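Local coordinates for protein N-terminal acetyltransferase B complex subunit MDM20 (Candida albicans, PDB 5K04) that probably serves as the non-catalytic, helical-repeat subunit of the NatB N-terminal acetyltransferase complex, wrapping around the catalytic subunit NAT3, at residues A[238-243]-A[249-254]; A[221-226]-A[230-235]. One frame throughout, in Å; residues are numbered along the deposited sequence.

Contact 1: residues A[238-243]-A[249-254]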
# COMPACT_ATOMS: atom_id res chain seq x y z
N LYS A 238 33.36 6.09 -16.82
CA LYS A 238 33.56 7.25 -15.95
C LYS A 238 32.87 7.05 -14.60
O LYS A 238 33.48 7.23 -13.54
CB LYS A 238 33.04 8.52 -16.63
CG LYS A 238 33.28 9.79 -15.83
CD LYS A 238 32.45 10.99 -16.33
CE LYS A 238 30.96 10.87 -15.96
NZ LYS A 238 30.26 12.20 -15.85
N LEU A 239 31.58 6.69 -14.62
CA LEU A 239 30.84 6.51 -13.38
C LEU A 239 31.50 5.48 -12.49
O LEU A 239 31.63 5.68 -11.28
CB LEU A 239 29.39 6.10 -13.66
CG LEU A 239 28.50 7.08 -14.41
CD1 LEU A 239 27.08 6.52 -14.50
CD2 LEU A 239 28.53 8.43 -13.72
N LEU A 240 31.94 4.36 -13.09
CA LEU A 240 32.38 3.20 -12.32
C LEU A 240 33.81 3.36 -11.80
O LEU A 240 34.09 3.02 -10.64
CB LEU A 240 32.27 1.94 -13.18
CG LEU A 240 30.87 1.62 -13.70
CD1 LEU A 240 30.94 0.59 -14.83
CD2 LEU A 240 29.96 1.14 -12.57
N PHE A 241 34.72 3.85 -12.64
CA PHE A 241 36.14 3.86 -12.31
C PHE A 241 36.64 5.21 -11.80
O PHE A 241 37.75 5.27 -11.26
CB PHE A 241 36.97 3.43 -13.53
CG PHE A 241 36.77 1.98 -13.92
CD1 PHE A 241 35.72 1.61 -14.75
CD2 PHE A 241 37.63 1.00 -13.47
CE1 PHE A 241 35.52 0.29 -15.10
CE2 PHE A 241 37.45 -0.33 -13.83
CZ PHE A 241 36.39 -0.68 -14.64
N LYS A 242 35.85 6.28 -11.93
CA LYS A 242 36.27 7.60 -11.48
C LYS A 242 35.30 8.30 -10.53
O LYS A 242 35.71 9.25 -9.86
CB LYS A 242 36.52 8.52 -12.69
CG LYS A 242 37.68 8.09 -13.57
CD LYS A 242 37.98 9.09 -14.68
CE LYS A 242 39.10 8.59 -15.59
NZ LYS A 242 39.42 9.55 -16.70
N GLU A 243 34.04 7.86 -10.43
CA GLU A 243 33.05 8.52 -9.58
C GLU A 243 32.47 7.58 -8.53
O GLU A 243 31.41 7.88 -7.95
CB GLU A 243 31.96 9.14 -10.46
CG GLU A 243 32.54 10.25 -11.37
CD GLU A 243 31.49 10.95 -12.23
OE1 GLU A 243 31.90 11.78 -13.07
OE2 GLU A 243 30.28 10.69 -12.09
N ASP A 249 23.68 -2.42 -12.48
CA ASP A 249 23.08 -2.10 -13.77
C ASP A 249 24.05 -1.33 -14.65
O ASP A 249 24.13 -1.56 -15.86
CB ASP A 249 21.79 -1.31 -13.56
CG ASP A 249 20.67 -2.15 -12.96
OD1 ASP A 249 20.87 -3.36 -12.74
OD2 ASP A 249 19.57 -1.60 -12.73
N THR A 250 24.83 -0.42 -14.05
CA THR A 250 25.82 0.34 -14.81
C THR A 250 27.00 -0.53 -15.23
O THR A 250 27.58 -0.31 -16.31
CB THR A 250 26.29 1.54 -13.99
OG1 THR A 250 25.15 2.29 -13.55
CG2 THR A 250 27.20 2.45 -14.84
N TRP A 251 27.36 -1.53 -14.42
CA TRP A 251 28.41 -2.47 -14.80
C TRP A 251 27.99 -3.29 -16.01
O TRP A 251 28.79 -3.52 -16.93
CB TRP A 251 28.76 -3.40 -13.64
CG TRP A 251 29.71 -2.86 -12.58
CD1 TRP A 251 29.41 -2.57 -11.27
CD2 TRP A 251 31.12 -2.60 -12.72
NE1 TRP A 251 30.53 -2.13 -10.61
CE2 TRP A 251 31.59 -2.13 -11.48
CE3 TRP A 251 32.02 -2.68 -13.79
CZ2 TRP A 251 32.92 -1.77 -11.27
CZ3 TRP A 251 33.33 -2.33 -13.58
CH2 TRP A 251 33.77 -1.88 -12.33
N LYS A 252 26.74 -3.74 -16.02
CA LYS A 252 26.27 -4.57 -17.12
C LYS A 252 26.27 -3.80 -18.43
O LYS A 252 26.69 -4.32 -19.47
CB LYS A 252 24.87 -5.11 -16.81
CG LYS A 252 24.85 -6.11 -15.66
CD LYS A 252 23.44 -6.27 -15.05
CE LYS A 252 22.49 -6.99 -15.99
NZ LYS A 252 21.13 -7.09 -15.40
N LEU A 253 25.81 -2.54 -18.40
CA LEU A 253 25.89 -1.70 -19.58
C LEU A 253 27.33 -1.50 -20.03
O LEU A 253 27.62 -1.45 -21.23
CB LEU A 253 25.22 -0.35 -19.30
CG LEU A 253 23.70 -0.35 -19.07
CD1 LEU A 253 23.18 1.08 -18.93
CD2 LEU A 253 22.92 -1.04 -20.17
N TRP A 254 28.27 -1.45 -19.07
CA TRP A 254 29.67 -1.23 -19.41
C TRP A 254 30.27 -2.42 -20.16
O TRP A 254 31.06 -2.22 -21.09
CB TRP A 254 30.48 -0.95 -18.14
CG TRP A 254 31.94 -0.74 -18.37
CD1 TRP A 254 32.55 0.40 -18.85
CD2 TRP A 254 32.99 -1.68 -18.12
NE1 TRP A 254 33.91 0.21 -18.92
CE2 TRP A 254 34.20 -1.06 -18.48
CE3 TRP A 254 33.02 -2.99 -17.64
CZ2 TRP A 254 35.43 -1.70 -18.36
CZ3 TRP A 254 34.23 -3.63 -17.54
CH2 TRP A 254 35.42 -2.98 -17.89
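A small aromatic cluster, F241 with W251 and W254, and the leucine beside it join the end of helix 229-242 to the start of helix 248-260. L240 buries more surface here than any other residue of the two segments. Its CG lies beside the backbone N, anti to the carbonyl carbon (chi1 -60°), which aims CG at the second helix, and both methyls reach it. L240 CD2 sits over the five-membered ring of W251 as a CH-pi contact, 3.7 Å from the centroid and nearly on the ring normal. L240 CD1 meets W251 CE3 at 3.6 Å and W254 CB at 3.7 Å, while T250 CG2 packs against L240 CD2 at 3.8 Å. The axes of 238-242 and 249-254 approach to 10.1 Å, at 110°, so these consecutive helices cross steeply within the alpha-helical array of a chain whose family belongs to the TPR clan. F241 reaches across with the far end of its ring: F241 CZ is 3.6 Å from W251 CZ3, and the edge of W251 is directed at the F241 face in an offset edge-to-face pair, planes at 78°. F241 CE1 lies over a face of W254, 3.8 Å from W254 CZ2, although the two rings as a whole are oblique. Both indole nitrogens have partners: W254 NE1 bonds to E237, and W251 NE1 weakly to D246. D249 makes a salt bridge to K5 of the NAT3 chain.

Contact 2: residues A[221-226]-A[230-235]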
# COMPACT_ATOMS: atom_id res chain seq x y z
N LYS A 221 19.99 4.72 -20.57
CA LYS A 221 18.96 3.95 -21.26
C LYS A 221 18.79 4.41 -22.70
O LYS A 221 18.61 3.59 -23.61
CB LYS A 221 17.64 4.07 -20.49
CG LYS A 221 16.48 3.42 -21.17
CD LYS A 221 15.19 3.66 -20.39
CE LYS A 221 14.04 2.95 -21.10
NZ LYS A 221 12.74 3.21 -20.47
N ALA A 222 18.85 5.73 -22.91
CA ALA A 222 18.73 6.27 -24.25
C ALA A 222 19.88 5.81 -25.14
O ALA A 222 19.65 5.27 -26.24
CB ALA A 222 18.67 7.80 -24.18
N MET A 223 21.13 5.98 -24.67
CA MET A 223 22.29 5.54 -25.44
C MET A 223 22.19 4.07 -25.81
O MET A 223 22.53 3.67 -26.93
CB MET A 223 23.57 5.75 -24.64
CG MET A 223 23.95 7.20 -24.45
SD MET A 223 24.84 7.28 -22.92
CE MET A 223 26.12 8.11 -23.66
N LYS A 224 21.75 3.24 -24.86
CA LYS A 224 21.61 1.83 -25.15
C LYS A 224 20.58 1.61 -26.26
O LYS A 224 20.84 0.87 -27.22
CB LYS A 224 21.21 1.07 -23.88
CG LYS A 224 21.19 -0.44 -24.02
CD LYS A 224 20.40 -1.03 -22.88
CE LYS A 224 20.32 -2.54 -22.96
NZ LYS A 224 19.45 -3.03 -21.84
N GLU A 225 19.43 2.28 -26.15
CA GLU A 225 18.38 2.15 -27.17
C GLU A 225 18.84 2.68 -28.52
O GLU A 225 18.45 2.15 -29.57
CB GLU A 225 17.11 2.87 -26.71
CG GLU A 225 16.07 1.93 -26.08
CD GLU A 225 15.08 2.64 -25.16
OE1 GLU A 225 14.57 3.72 -25.54
OE2 GLU A 225 14.84 2.13 -24.04
N ASN A 226 19.65 3.74 -28.53
CA ASN A 226 20.18 4.27 -29.79
C ASN A 226 21.38 3.48 -30.31
O ASN A 226 21.88 3.80 -31.40
CB ASN A 226 20.58 5.74 -29.62
CG ASN A 226 19.46 6.61 -29.06
OD1 ASN A 226 18.27 6.29 -29.20
ND2 ASN A 226 19.85 7.73 -28.42
N GLU A 230 29.74 3.36 -28.07
CA GLU A 230 30.94 4.11 -27.72
C GLU A 230 30.63 5.11 -26.61
O GLU A 230 31.30 5.13 -25.57
CB GLU A 230 31.50 4.81 -28.95
CG GLU A 230 32.14 3.88 -29.97
CD GLU A 230 33.56 3.47 -29.61
OE1 GLU A 230 34.10 3.96 -28.60
OE2 GLU A 230 34.16 2.65 -30.36
N ALA A 231 29.57 5.91 -26.79
CA ALA A 231 29.27 6.95 -25.82
C ALA A 231 28.90 6.37 -24.46
O ALA A 231 29.16 6.99 -23.43
CB ALA A 231 28.13 7.85 -26.34
N LEU A 232 28.29 5.20 -24.45
CA LEU A 232 27.83 4.62 -23.20
C LEU A 232 28.95 3.92 -22.45
O LEU A 232 28.98 3.95 -21.22
CB LEU A 232 26.71 3.63 -23.49
CG LEU A 232 26.20 2.76 -22.35
CD1 LEU A 232 25.49 3.61 -21.30
CD2 LEU A 232 25.27 1.72 -22.94
N HIS A 233 29.86 3.29 -23.19
CA HIS A 233 31.01 2.63 -22.58
C HIS A 233 31.91 3.66 -21.92
O HIS A 233 32.33 3.49 -20.77
CB HIS A 233 31.78 1.84 -23.64
CG HIS A 233 32.84 0.95 -23.06
ND1 HIS A 233 32.55 -0.10 -22.22
CD2 HIS A 233 34.19 0.98 -23.17
CE1 HIS A 233 33.68 -0.69 -21.85
NE2 HIS A 233 34.69 -0.05 -22.42
N ALA A 234 32.17 4.75 -22.63
CA ALA A 234 32.88 5.89 -22.06
C ALA A 234 32.15 6.44 -20.84
O ALA A 234 32.76 6.69 -19.80
CB ALA A 234 33.07 6.97 -23.12
N TYR A 235 30.84 6.63 -20.95
CA TYR A 235 30.09 7.25 -19.85
C TYR A 235 30.07 6.33 -18.63
O TYR A 235 30.45 6.75 -17.52
CB TYR A 235 28.67 7.61 -20.30
CG TYR A 235 27.87 8.41 -19.28
CD1 TYR A 235 28.14 9.75 -19.03
CD2 TYR A 235 26.81 7.82 -18.58
CE1 TYR A 235 27.40 10.49 -18.09
CE2 TYR A 235 26.06 8.55 -17.64
CZ TYR A 235 26.38 9.88 -17.39
OH TYR A 235 25.67 10.61 -16.48
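M223 and L232 meet close to the turn of an antiparallel alpha-hairpin, in which helix 213-225 turns back through a short loop into helix 229-242. The segment axes come within 9.1 Å of each other at 146°, and the CA atoms of M223 and L232 are 6.0 Å apart. Methionine does most of the reaching. With CG beside the backbone N (chi1 -69°) and chi2 extended, its chain heads for the other helix; the bend at chi3, 129°, then lays the terminal methyl against the first turns of helix 229-242. There M223 CE touches A231 CB at 3.4 Å and also approaches the A231 carbonyl oxygen, and it ends 4.2 Å from Y235 CB. The sulfur rides over the backbone of L232, with M223 SD 4.0 Å from L232 CA. It also forms an oblique Met-aromatic contact with the ring of Y235; the same tyrosine packs edge-to-face with Y219 of helix 213-225. L232 puts CG anti to its backbone N and folds at chi2, which leaves CD1 beside the sulfur and CD2 toward K224. The lysine contributes only the root of its side chain, since the extended remainder leads away, past L253 and L256 of helix 248-260. That root contact is K224 CB against L232 CD2, 4.2 Å.

In the fold
Three consecutive helices are tied together here. Coming from the N terminus, helix 213-225 ends and contact 2 closes the short loop to helix 229-242; further along, contact 1 closes the next loop, to helix 248-260. The contacts are therefore in series, neither nested nor crossed, and share helix 229-242, contact 2 using its beginning and contact 1 its end. Their centres are 11 Å apart, and they also touch directly: L253 packs on both K224 and L232, bringing helix 248-260 back against helix 213-225, while W254 stacks on H233. Both lie on the same side of the chain's centre, about 37 to 38 Å from it.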